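Local coordinates for protein geranylgeranyl pyrophosphate synthetase (Pyrococcus horikoshii, PDB 1WY0) that probably condenses isopentenyl diphosphate with allylic diphosphates to build geranylgeranyl diphosphate, the C20 precursor of archaeal membrane lipids, at residues 6-9 against 10-13; 129-132 against 133-136; 248-251 against 252-256; 261-264 against 265-268; 326-329 against 330-334. All blocks are in the same frame, centred on the assembly; numbering follows the deposited sequence.

In the fold
All five contacts are local, made by residues a few positions apart along a helix or at its end. Contact 3 is the most buried and contact 2 the most exposed; contacts 1, 4 and 5 are partly buried. Contacts 1 and 5 lie on helices 3-25 and 325-336, which pack together through leucines and one salt bridge. Contacts 3 and 4 belong to the successive helices 245-253 and 256-264, joined by phenylalanines on the far side of the chain's centre from contact 1. Contact 2 stands apart: a helix start at the surface, where lysine stems replace aromatic rings and proline meets its counterpart in the second subunit.

Contact 1: 6-9 against 10-13; sequences ELFA and RIKE
Ile11 brings its CD1 methyl to the edge of the Phe8 ring, near the ring plane, with Ile11 CD1 3.5 Å from Phe8 CD1. The two side chains run alongside each other and point the same way, because both leave the backbone alike: Phe8 CG lies opposite its own carbonyl carbon (chi1 -69°), as does CG1 of Ile11 (chi1 -66°). Leu7 comes to the same methyl at a slant, its CG 3.8 Å from Ile11 CD1, so that one methyl serves two neighbours a turn back along the helix. The rising Ile11 chain also passes close over the backbone, CG1 standing 3.2 Å from Leu7 O. That carbonyl takes the N-H of Ile11 in a nearly straight bond of 2.8 Å from N to O.

Arg10 leaves on another side; its chain bends at chi2 and chi3 and delivers NE to the carboxylate of Asp329 in a salt bridge. Leu7 and Ile11 press on Phe52 of helix 49-57, and Phe8 meets Phe336 edge-to-face. This is the i, i+3 and i, i+4 packing of an amphipathic helix, here set against its neighbours in the all-helical fold of the polyprenyl synthetase family.

Contact 2: 129-132 against 133-136; sequences EIPP and EKKA
The backbone turns from loop into helix at Pro131, the N-cap, whose carbonyl O accepts from Lys135 N at 2.8 Å in a nearly straight bond (168° at the hydrogen), followed by Pro132 O taking Ala136 N, also at 2.8 Å. Proline suits the first helical position held by Pro132, since the first-turn N-H groups of a helix have no acceptor within the helix, and proline, lacking an N-H, forfeits none.

Among the side chains, Ile130 folds over the new turn. Its CG1 branch sits between the backbone N and the carbonyl carbon (chi1 52°), which swings CD1 down onto the helix, where it lies 3.4 Å from Lys135 CA, tighter than ordinary van der Waals contact. One carbon back, Ile130 CG1 is 3.8 Å from Lys135 CB, and the lysine stem crosses it at a slant. Pro131 and Lys134 run alongside each other, pointing the same way, with Pro131 CG 3.8 Å from Lys134 CG.

Both lysines then carry their ammonium ends elsewhere. Lys134 NZ pairs with Asp195 and the carbonyl of Ile191, while Lys135 NZ binds the carbonyls of Ala126 and Ala128, tying this helix start to the end of helix 107-126 and the loop that follows it. Pro132 packs on Pro132 of the second subunit. Residue before the N-cap against fourth residue of the helix is the spacing of the hydrophobic staple, met here by an isoleucine and the aliphatic part of a lysine at the start of helix 132-159.

Contact 3: 248-251 against 252-256; sequences AHFF and ENADE
Asn253 turns its amide back onto His249: ND2 donates to His249 O at 3.2 Å, fairly straight at 160° and nearly within the amide plane. On its way the same nitrogen lies over one face of the imidazole, toward the rim, 3.3 Å from His249 NE2 but badly angled for a hydrogen bond to it. Ring and amide planes are 35° apart. The imidazole has its own polar partner at ND1, the hydroxyl of Ser299.

Phe250 O is gripped twice, by Ala254 N at 2.8 Å nearly in line with the carbonyl, and by Asn253 N at 3.1 Å from well above the carbonyl plane. Asn253 N also makes a weak bond to His249 O. Just before these, Glu252 N donates to Ala248 O at 3.0 Å, while Glu252 OE1 takes the backbone N of Ile167.

As the chain leaves helical angles at Ala254, its methyl lands over the face of the Phe250 ring in a CH-pi contact, CB 3.6 Å from the ring centroid. Asp255 then opens the next helix as its N-cap, OD1 accepting from Asp258 N, and its backbone N bonds the hydroxyl of Tyr297. Helix 245-253 thus ends among three others: Phe250 rests on Leu293 and Leu294 of helix 283-296, both Phe250 and Phe251 meet Phe262 of helix 256-264, and His249 stacks on Tyr302 of helix 299-315.

Contact 4: 261-264 against 265-268; sequences RFLK and IFGK
Phe262 and Phe266 form an offset stack, their centroids 4.9 Å apart and planes 21° from parallel. Over one face of the Phe266 ring sits Phe262 CE2, displaced toward the rim. The second flat group is the Arg261 guanidinium: the CG2 methyl of Ile265 lies over one of its faces, 3.9 Å from Arg261 NH1, and Lys264 CD comes in at its edge. Both pairs have i, i+4 spacing and straddle the C-terminal end of helix 256-264, which stops at Lys264.

The backbone loosens here. Ile265 N still reaches Arg261 O, but weakly at 3.3 Å, and Phe266 N bonds Leu263 O, also weakly, at 3.5 Å. Phe266 then swings its ring back against Phe262, CG opposite the backbone N (chi1 -175°), and Gly267 takes up a positive phi as the chain turns away.

Helix 283-296 closes this end: Phe262 packs on Leu293 and Leu294, Ile265 on Asp286 and Glu289, and Arg261 NE forms a salt bridge with Glu289, anchoring the guanidinium whose face the isoleucine methyl covers. A leucine methyl also meets the Phe266 ring obliquely, from the same side of its plane as Phe262, Leu263 CD2 lying 4.1 Å from Phe266 CD2.

Contact 5: 326-329 against 330-334; sequences ARMD and LELLA
Arg327 starts out opposite its backbone N (chi1 -177°) and Glu331 opposite its carbonyl carbon (chi1 -85°), and these two torsions bring the charged chains alongside each other, pointing the same way, one helical turn apart. Glu331 runs out extended, while Arg327 bends twice, so that its CD is 4.0 Å from Glu331 OE2. The charged ends come no nearer: Arg327 NH1 stands 4.1 Å from Glu331 OE2, the oxygen lies well out of the guanidinium plane, and the two flat groups are turned 58° apart. Two of the arginine's nitrogens bond elsewhere, NH2 to the carbonyl of Leu321 and NE, weakly, to that of Pro322.

Next along the helix, Met328 SD lies 4.3 Å from Leu332 CG, a loose apolar contact. Routine bonds hold the turns, Leu330 N to Ala326 O at 3.0 Å and Leu333 N to Asp329 O at 2.7 Å among them. Leu330 and Leu333 pack on helix 49-57, Leu330 and Ala334 also on helix 197-224, and Asp329 and Leu332 on helix 3-25.

The chemistry therefore largely divides by face: apolar leucines where other helices press, a buried carboxylate answered by Arg10 from another helix, and, at the partly exposed Arg327 and Glu331, opposite charges that probably attract without joining in a salt bridge, Glu331 OE2 having a second long, weak ion pair with Arg319.

Contact 1: 6-9 against 10-13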
loop_
_atom_site.group_PDB
_atom_site.type_symbol
_atom_site.label_atom_id
_atom_site.label_comp_id
_atom_site.label_asym_id
_atom_site.label_seq_id
_atom_site.Cartn_x
_atom_site.Cartn_y
_atom_site.Cartn_z
ATOM N N GLU A 6 17.400 -23.653 21.545
ATOM C CA GLU A 6 17.047 -24.585 20.481
ATOM C C GLU A 6 15.842 -24.085 19.683
ATOM O O GLU A 6 15.745 -24.266 18.477
ATOM C CB GLU A 6 16.724 -25.936 21.120
ATOM C CG GLU A 6 16.721 -27.076 20.101
ATOM C CD GLU A 6 17.035 -28.377 20.804
ATOM O OE1 GLU A 6 16.109 -29.114 21.114
ATOM O OE2 GLU A 6 18.212 -28.642 21.040
ATOM N N LEU A 7 14.900 -23.441 20.372
ATOM C CA LEU A 7 13.721 -22.890 19.709
ATOM C C LEU A 7 14.205 -21.864 18.696
ATOM O O LEU A 7 13.768 -21.862 17.549
ATOM C CB LEU A 7 12.791 -22.217 20.719
ATOM C CG LEU A 7 11.691 -21.330 20.119
ATOM C CD1 LEU A 7 10.837 -22.128 19.142
ATOM C CD2 LEU A 7 10.841 -20.765 21.235
ATOM N N PHE A 8 15.118 -20.996 19.124
ATOM C CA PHE A 8 15.668 -19.983 18.232
ATOM C C PHE A 8 16.486 -20.649 17.140
ATOM O O PHE A 8 16.725 -20.064 16.084
ATOM C CB PHE A 8 16.542 -18.998 19.007
ATOM C CG PHE A 8 15.770 -18.123 19.948
ATOM C CD1 PHE A 8 14.489 -17.683 19.615
ATOM C CD2 PHE A 8 16.327 -17.714 21.156
ATOM C CE1 PHE A 8 13.777 -16.853 20.467
ATOM C CE2 PHE A 8 15.622 -16.880 22.018
ATOM C CZ PHE A 8 14.343 -16.450 21.668
ATOM N N ALA A 9 16.913 -21.877 17.407
ATOM C CA ALA A 9 17.688 -22.637 16.441
ATOM C C ALA A 9 16.740 -23.082 15.334
ATOM O O ALA A 9 17.102 -23.101 14.158
ATOM C CB ALA A 9 18.323 -23.848 17.118
ATOM N N ARG A 10 15.524 -23.441 15.725
ATOM C CA ARG A 10 14.505 -23.852 14.787
ATOM C C ARG A 10 14.021 -22.647 14.005
ATOM O O ARG A 10 13.965 -22.651 12.783
ATOM C CB ARG A 10 13.345 -24.462 15.574
ATOM C CG ARG A 10 13.690 -25.838 16.144
ATOM C CD ARG A 10 12.617 -26.884 15.823
ATOM N NE ARG A 10 11.321 -26.244 15.578
ATOM C CZ ARG A 10 10.983 -26.008 14.298
ATOM N NH1 ARG A 10 11.806 -26.345 13.320
ATOM N NH2 ARG A 10 9.797 -25.461 14.017
ATOM N N ILE A 11 13.661 -21.606 14.747
ATOM C CA ILE A 11 13.183 -20.361 14.160
ATOM C C ILE A 11 14.159 -19.894 13.092
ATOM O O ILE A 11 13.762 -19.594 11.965
ATOM C CB ILE A 11 13.057 -19.254 15.229
ATOM C CG1 ILE A 11 11.963 -19.620 16.225
ATOM C CG2 ILE A 11 12.752 -17.913 14.572
ATOM C CD1 ILE A 11 11.895 -18.685 17.418
ATOM N N LYS A 12 15.439 -19.847 13.452
ATOM C CA LYS A 12 16.488 -19.416 12.533
ATOM C C LYS A 12 16.623 -20.386 11.369
ATOM O O LYS A 12 17.051 -20.006 10.279
ATOM C CB LYS A 12 17.828 -19.315 13.261
ATOM C CG LYS A 12 18.945 -18.700 12.428
ATOM C CD LYS A 12 20.268 -18.723 13.182
ATOM C CE LYS A 12 21.290 -17.784 12.549
ATOM N NZ LYS A 12 21.378 -16.464 13.241
ATOM N N GLU A 13 16.263 -21.644 11.615
ATOM C CA GLU A 13 16.331 -22.686 10.596
ATOM C C GLU A 13 15.296 -22.411 9.508
ATOM O O GLU A 13 15.599 -22.480 8.315
ATOM C CB GLU A 13 16.062 -24.051 11.236
ATOM C CG GLU A 13 16.458 -25.241 10.392
ATOM C CD GLU A 13 15.891 -26.544 10.933
ATOM O OE1 GLU A 13 16.312 -26.976 12.032
ATOM O OE2 GLU A 13 15.023 -27.137 10.254
#

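Contact 2: 129-132 against 133-136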
loop_
_atom_site.group_PDB
_atom_site.type_symbol
_atom_site.label_atom_id
_atom_site.label_comp_id
_atom_site.label_asym_id
_atom_site.label_seq_id
_atom_site.Cartn_x
_atom_site.Cartn_y
_atom_site.Cartn_z
ATOM N N GLU A 129 1.095 -22.450 -3.689
ATOM C CA GLU A 129 0.697 -23.704 -4.330
ATOM C C GLU A 129 -0.338 -24.400 -3.456
ATOM O O GLU A 129 -0.006 -25.323 -2.713
ATOM C CB GLU A 129 1.893 -24.645 -4.484
ATOM C CG GLU A 129 2.840 -24.723 -3.295
ATOM C CD GLU A 129 4.027 -23.778 -3.427
ATOM O OE1 GLU A 129 4.176 -23.161 -4.506
ATOM O OE2 GLU A 129 4.790 -23.641 -2.443
ATOM N N ILE A 130 -1.588 -23.968 -3.540
ATOM C CA ILE A 130 -2.630 -24.575 -2.727
ATOM C C ILE A 130 -3.961 -24.638 -3.462
ATOM O O ILE A 130 -4.154 -23.945 -4.464
ATOM C CB ILE A 130 -2.804 -23.799 -1.411
ATOM C CG1 ILE A 130 -2.998 -22.311 -1.705
ATOM C CG2 ILE A 130 -1.582 -24.006 -0.527
ATOM C CD1 ILE A 130 -3.151 -21.459 -0.463
ATOM N N PRO A 131 -4.891 -25.487 -2.984
ATOM C CA PRO A 131 -6.210 -25.636 -3.604
ATOM C C PRO A 131 -6.895 -24.281 -3.712
ATOM O O PRO A 131 -6.765 -23.446 -2.815
ATOM C CB PRO A 131 -6.941 -26.569 -2.643
ATOM C CG PRO A 131 -5.928 -27.350 -1.876
ATOM C CD PRO A 131 -4.761 -26.391 -1.826
ATOM N N PRO A 132 -7.634 -24.046 -4.809
ATOM C CA PRO A 132 -8.344 -22.784 -5.034
ATOM C C PRO A 132 -9.123 -22.317 -3.808
ATOM O O PRO A 132 -9.085 -21.142 -3.449
ATOM C CB PRO A 132 -9.259 -23.115 -6.209
ATOM C CG PRO A 132 -8.427 -24.063 -7.005
ATOM C CD PRO A 132 -7.865 -24.977 -5.931
ATOM N N GLU A 133 -9.822 -23.245 -3.165
ATOM C CA GLU A 133 -10.619 -22.897 -1.996
ATOM C C GLU A 133 -9.725 -22.406 -0.853
ATOM O O GLU A 133 -10.021 -21.444 -0.157
ATOM C CB GLU A 133 -11.403 -24.133 -1.547
ATOM C CG GLU A 133 -12.784 -24.278 -2.202
ATOM C CD GLU A 133 -13.226 -22.961 -2.799
ATOM O OE1 GLU A 133 -14.254 -22.445 -2.383
ATOM O OE2 GLU A 133 -12.592 -22.510 -3.749
ATOM N N LYS A 134 -8.606 -23.129 -0.637
ATOM C CA LYS A 134 -7.671 -22.688 0.393
ATOM C C LYS A 134 -7.115 -21.298 0.071
ATOM O O LYS A 134 -7.165 -20.368 0.866
ATOM C CB LYS A 134 -6.529 -23.702 0.492
ATOM C CG LYS A 134 -6.989 -25.063 1.029
ATOM C CD LYS A 134 -7.730 -24.965 2.362
ATOM C CE LYS A 134 -8.079 -26.344 2.942
ATOM N NZ LYS A 134 -8.225 -26.237 4.393
ATOM N N LYS A 135 -6.541 -21.199 -1.144
ATOM C CA LYS A 135 -5.995 -19.926 -1.614
ATOM C C LYS A 135 -6.961 -18.768 -1.371
ATOM O O LYS A 135 -6.616 -17.727 -0.827
ATOM C CB LYS A 135 -5.735 -20.064 -3.119
ATOM C CG LYS A 135 -4.703 -19.056 -3.634
ATOM C CD LYS A 135 -3.773 -19.671 -4.683
ATOM C CE LYS A 135 -2.927 -18.620 -5.407
ATOM N NZ LYS A 135 -2.191 -19.245 -6.504
ATOM N N ALA A 136 -8.201 -18.955 -1.853
ATOM C CA ALA A 136 -9.193 -17.895 -1.718
ATOM C C ALA A 136 -9.428 -17.519 -0.251
ATOM O O ALA A 136 -9.695 -16.379 0.098
ATOM C CB ALA A 136 -10.499 -18.373 -2.356
#

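Contact 3: 248-251 against 252-256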
loop_
_atom_site.group_PDB
_atom_site.type_symbol
_atom_site.label_atom_id
_atom_site.label_comp_id
_atom_site.label_asym_id
_atom_site.label_seq_id
_atom_site.Cartn_x
_atom_site.Cartn_y
_atom_site.Cartn_z
ATOM N N ALA A 248 -2.717 4.004 29.936
ATOM C CA ALA A 248 -4.178 4.010 29.936
ATOM C C ALA A 248 -4.687 3.647 31.334
ATOM O O ALA A 248 -5.627 4.262 31.838
ATOM C CB ALA A 248 -4.721 3.025 28.908
ATOM N N HIS A 249 -4.072 2.648 31.958
ATOM C CA HIS A 249 -4.483 2.246 33.298
ATOM C C HIS A 249 -4.261 3.396 34.266
ATOM O O HIS A 249 -5.090 3.659 35.131
ATOM C CB HIS A 249 -3.682 1.039 33.778
ATOM C CG HIS A 249 -3.992 0.634 35.187
ATOM N ND1 HIS A 249 -3.362 1.191 36.280
ATOM C CD2 HIS A 249 -4.833 -0.305 35.679
ATOM C CE1 HIS A 249 -3.800 0.613 37.385
ATOM N NE2 HIS A 249 -4.693 -0.300 37.046
ATOM N N PHE A 250 -3.138 4.086 34.125
ATOM C CA PHE A 250 -2.837 5.194 35.034
ATOM C C PHE A 250 -3.859 6.334 34.926
ATOM O O PHE A 250 -4.345 6.874 35.913
ATOM C CB PHE A 250 -1.440 5.723 34.713
ATOM C CG PHE A 250 -1.237 7.044 35.395
ATOM C CD1 PHE A 250 -1.399 8.220 34.675
ATOM C CD2 PHE A 250 -0.855 7.085 36.725
ATOM C CE1 PHE A 250 -1.175 9.444 35.291
ATOM C CE2 PHE A 250 -0.633 8.315 37.339
ATOM C CZ PHE A 250 -0.794 9.497 36.626
ATOM N N PHE A 251 -4.151 6.733 33.671
ATOM C CA PHE A 251 -5.136 7.793 33.462
ATOM C C PHE A 251 -6.522 7.396 33.987
ATOM O O PHE A 251 -7.324 8.222 34.406
ATOM C CB PHE A 251 -5.220 8.100 31.964
ATOM C CG PHE A 251 -4.065 8.969 31.554
ATOM C CD1 PHE A 251 -3.524 9.874 32.458
ATOM C CD2 PHE A 251 -3.559 8.878 30.268
ATOM C CE1 PHE A 251 -2.467 10.687 32.073
ATOM C CE2 PHE A 251 -2.499 9.696 29.890
ATOM C CZ PHE A 251 -1.950 10.601 30.788
ATOM N N GLU A 252 -6.808 6.081 33.923
ATOM C CA GLU A 252 -8.104 5.619 34.415
ATOM C C GLU A 252 -8.195 5.634 35.950
ATOM O O GLU A 252 -9.264 5.747 36.536
ATOM C CB GLU A 252 -8.374 4.209 33.886
ATOM C CG GLU A 252 -9.871 3.976 33.651
ATOM C CD GLU A 252 -10.073 2.923 32.585
ATOM O OE1 GLU A 252 -9.797 3.203 31.427
ATOM O OE2 GLU A 252 -10.565 1.841 32.919
ATOM N N ASN A 253 -7.032 5.501 36.611
ATOM C CA ASN A 253 -7.089 5.285 38.052
ATOM C C ASN A 253 -6.545 6.451 38.890
ATOM O O ASN A 253 -6.790 6.547 40.091
ATOM C CB ASN A 253 -6.321 3.999 38.360
ATOM C CG ASN A 253 -7.234 2.811 38.190
ATOM O OD1 ASN A 253 -8.074 2.509 39.033
ATOM N ND2 ASN A 253 -6.980 2.056 37.104
ATOM N N ALA A 254 -5.760 7.338 38.249
ATOM C CA ALA A 254 -5.051 8.347 39.042
ATOM C C ALA A 254 -5.926 9.549 39.440
ATOM O O ALA A 254 -6.890 9.897 38.769
ATOM C CB ALA A 254 -3.831 8.820 38.258
ATOM N N ASP A 255 -5.612 10.208 40.555
ATOM C CA ASP A 255 -6.387 11.365 40.991
ATOM C C ASP A 255 -5.954 12.547 40.135
ATOM O O ASP A 255 -4.929 12.486 39.465
ATOM C CB ASP A 255 -6.150 11.674 42.478
ATOM C CG ASP A 255 -4.699 11.981 42.793
ATOM O OD1 ASP A 255 -4.128 12.912 42.187
ATOM O OD2 ASP A 255 -4.123 11.292 43.660
ATOM N N GLU A 256 -6.737 13.617 40.161
ATOM C CA GLU A 256 -6.445 14.796 39.359
ATOM C C GLU A 256 -5.057 15.382 39.532
ATOM O O GLU A 256 -4.400 15.738 38.553
ATOM C CB GLU A 256 -7.492 15.873 39.627
ATOM C CG GLU A 256 -8.737 15.691 38.796
ATOM C CD GLU A 256 -8.419 15.688 37.316
ATOM O OE1 GLU A 256 -7.776 16.652 36.848
ATOM O OE2 GLU A 256 -8.800 14.715 36.628
#

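Contact 4: 261-264 against 265-268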
loop_
_atom_site.group_PDB
_atom_site.type_symbol
_atom_site.label_atom_id
_atom_site.label_comp_id
_atom_site.label_asym_id
_atom_site.label_seq_id
_atom_site.Cartn_x
_atom_site.Cartn_y
_atom_site.Cartn_z
ATOM N N ARG A 261 0.174 16.398 36.946
ATOM C CA ARG A 261 1.631 16.454 37.022
ATOM C C ARG A 261 2.272 15.508 35.998
ATOM O O ARG A 261 3.258 15.810 35.334
ATOM C CB ARG A 261 2.028 16.056 38.445
ATOM C CG ARG A 261 3.537 16.082 38.672
ATOM C CD ARG A 261 4.186 17.355 38.124
ATOM N NE ARG A 261 5.605 17.403 38.487
ATOM C CZ ARG A 261 6.381 18.280 37.834
ATOM N NH1 ARG A 261 5.858 19.072 36.915
ATOM N NH2 ARG A 261 7.687 18.327 38.100
ATOM N N PHE A 262 1.678 14.306 35.905
ATOM C CA PHE A 262 2.152 13.336 34.929
ATOM C C PHE A 262 2.123 13.911 33.507
ATOM O O PHE A 262 2.978 13.648 32.672
ATOM C CB PHE A 262 1.230 12.122 35.016
ATOM C CG PHE A 262 1.710 11.056 34.077
ATOM C CD1 PHE A 262 2.807 10.278 34.429
ATOM C CD2 PHE A 262 1.012 10.800 32.910
ATOM C CE1 PHE A 262 3.199 9.232 33.608
ATOM C CE2 PHE A 262 1.412 9.748 32.092
ATOM C CZ PHE A 262 2.503 8.962 32.437
ATOM N N LEU A 263 1.062 14.698 33.237
ATOM C CA LEU A 263 0.900 15.245 31.894
ATOM C C LEU A 263 1.933 16.328 31.573
ATOM O O LEU A 263 2.319 16.543 30.430
ATOM C CB LEU A 263 -0.518 15.803 31.765
ATOM C CG LEU A 263 -1.501 14.767 31.216
ATOM C CD1 LEU A 263 -2.872 15.370 30.907
ATOM C CD2 LEU A 263 -1.018 14.118 29.918
ATOM N N LYS A 264 2.356 17.060 32.616
ATOM C CA LYS A 264 3.416 18.029 32.391
ATOM C C LYS A 264 4.685 17.331 31.888
ATOM O O LYS A 264 5.327 17.748 30.932
ATOM C CB LYS A 264 3.700 18.754 33.704
ATOM C CG LYS A 264 2.777 19.958 33.914
ATOM C CD LYS A 264 3.346 20.952 34.924
ATOM C CE LYS A 264 2.657 20.849 36.288
ATOM N NZ LYS A 264 3.568 21.307 37.331
ATOM N N ILE A 265 5.045 16.239 32.591
ATOM C CA ILE A 265 6.297 15.558 32.277
ATOM C C ILE A 265 6.098 14.334 31.376
ATOM O O ILE A 265 6.858 13.373 31.413
ATOM C CB ILE A 265 6.946 15.122 33.592
ATOM C CG1 ILE A 265 5.986 14.225 34.376
ATOM C CG2 ILE A 265 7.256 16.355 34.458
ATOM C CD1 ILE A 265 6.553 13.818 35.735
ATOM N N PHE A 266 5.020 14.372 30.566
ATOM C CA PHE A 266 4.694 13.283 29.653
ATOM C C PHE A 266 4.783 13.729 28.192
ATOM O O PHE A 266 4.125 14.667 27.762
ATOM C CB PHE A 266 3.276 12.806 29.967
ATOM C CG PHE A 266 2.951 11.599 29.138
ATOM C CD1 PHE A 266 3.753 10.467 29.227
ATOM C CD2 PHE A 266 1.857 11.617 28.287
ATOM C CE1 PHE A 266 3.454 9.349 28.462
ATOM C CE2 PHE A 266 1.564 10.491 27.523
ATOM C CZ PHE A 266 2.358 9.354 27.608
ATOM N N GLY A 267 5.626 13.054 27.394
ATOM C CA GLY A 267 5.716 13.402 25.981
ATOM C C GLY A 267 6.263 14.817 25.771
ATOM O O GLY A 267 5.939 15.492 24.803
ATOM N N LYS A 268 7.109 15.262 26.696
ATOM C CA LYS A 268 7.707 16.594 26.610
ATOM C C LYS A 268 9.099 16.530 25.977
ATOM O O LYS A 268 9.716 15.463 25.907
ATOM C CB LYS A 268 7.808 17.219 28.006
ATOM C CG LYS A 268 8.464 18.596 28.029
ATOM C CD LYS A 268 8.687 19.083 29.456
ATOM C CE LYS A 268 9.585 18.123 30.238
ATOM N NZ LYS A 268 9.741 18.516 31.668
#

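Contact 5: 326-329 against 330-334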
loop_
_atom_site.group_PDB
_atom_site.type_symbol
_atom_site.label_atom_id
_atom_site.label_comp_id
_atom_site.label_asym_id
_atom_site.label_seq_id
_atom_site.Cartn_x
_atom_site.Cartn_y
_atom_site.Cartn_z
ATOM N N ALA A 326 5.746 -29.044 17.227
ATOM C CA ALA A 326 5.277 -27.802 16.636
ATOM C C ALA A 326 4.412 -27.024 17.625
ATOM O O ALA A 326 4.727 -25.906 18.014
ATOM C CB ALA A 326 4.452 -28.149 15.394
ATOM N N ARG A 327 3.420 -27.706 18.189
ATOM C CA ARG A 327 2.667 -27.122 19.287
ATOM C C ARG A 327 3.616 -26.718 20.401
ATOM O O ARG A 327 3.396 -25.721 21.088
ATOM C CB ARG A 327 1.634 -28.103 19.839
ATOM C CG ARG A 327 0.794 -27.478 20.937
ATOM C CD ARG A 327 0.692 -28.345 22.180
ATOM N NE ARG A 327 -0.478 -29.212 22.141
ATOM C CZ ARG A 327 -0.944 -29.889 23.185
ATOM N NH1 ARG A 327 -0.336 -29.802 24.362
ATOM N NH2 ARG A 327 -2.024 -30.646 23.053
ATOM N N MET A 328 4.675 -27.500 20.572
ATOM C CA MET A 328 5.668 -27.224 21.600
ATOM C C MET A 328 6.296 -25.847 21.377
ATOM O O MET A 328 6.304 -24.998 22.273
ATOM C CB MET A 328 6.750 -28.309 21.580
ATOM C CG MET A 328 7.832 -28.127 22.627
ATOM S SD MET A 328 7.125 -27.934 24.268
ATOM C CE MET A 328 7.098 -29.660 24.837
ATOM N N ASP A 329 6.814 -25.624 20.175
ATOM C CA ASP A 329 7.437 -24.348 19.861
ATOM C C ASP A 329 6.469 -23.178 20.026
ATOM O O ASP A 329 6.848 -22.121 20.529
ATOM C CB ASP A 329 8.006 -24.370 18.443
ATOM C CG ASP A 329 9.128 -25.382 18.281
ATOM O OD1 ASP A 329 9.967 -25.501 19.201
ATOM O OD2 ASP A 329 9.180 -26.051 17.231
ATOM N N LEU A 330 5.220 -23.368 19.612
ATOM C CA LEU A 330 4.220 -22.318 19.736
ATOM C C LEU A 330 3.949 -22.006 21.197
ATOM O O LEU A 330 3.566 -20.889 21.539
ATOM C CB LEU A 330 2.912 -22.722 19.049
ATOM C CG LEU A 330 2.911 -22.874 17.523
ATOM C CD1 LEU A 330 1.492 -23.159 17.048
ATOM C CD2 LEU A 330 3.441 -21.604 16.866
ATOM N N GLU A 331 4.132 -22.995 22.063
ATOM C CA GLU A 331 3.912 -22.772 23.484
ATOM C C GLU A 331 5.142 -22.109 24.076
ATOM O O GLU A 331 5.035 -21.213 24.913
ATOM C CB GLU A 331 3.635 -24.085 24.213
ATOM C CG GLU A 331 2.178 -24.515 24.176
ATOM C CD GLU A 331 1.912 -25.746 25.025
ATOM O OE1 GLU A 331 2.876 -26.489 25.317
ATOM O OE2 GLU A 331 0.739 -25.967 25.394
ATOM N N LEU A 332 6.312 -22.554 23.642
ATOM C CA LEU A 332 7.548 -21.976 24.137
ATOM C C LEU A 332 7.660 -20.507 23.719
ATOM O O LEU A 332 7.963 -19.645 24.542
ATOM C CB LEU A 332 8.756 -22.767 23.625
ATOM C CG LEU A 332 9.030 -24.107 24.320
ATOM C CD1 LEU A 332 10.334 -24.716 23.805
ATOM C CD2 LEU A 332 9.125 -23.878 25.821
ATOM N N LEU A 333 7.407 -20.233 22.443
ATOM C CA LEU A 333 7.478 -18.871 21.920
ATOM C C LEU A 333 6.588 -17.948 22.740
ATOM O O LEU A 333 7.037 -16.911 23.238
ATOM C CB LEU A 333 7.037 -18.851 20.457
ATOM C CG LEU A 333 7.061 -17.521 19.705
ATOM C CD1 LEU A 333 8.486 -16.980 19.602
ATOM C CD2 LEU A 333 6.481 -17.747 18.321
ATOM N N ALA A 334 5.327 -18.337 22.898
ATOM C CA ALA A 334 4.392 -17.532 23.665
ATOM C C ALA A 334 4.913 -17.298 25.072
ATOM O O ALA A 334 4.771 -16.203 25.623
ATOM C CB ALA A 334 3.037 -18.217 23.724
#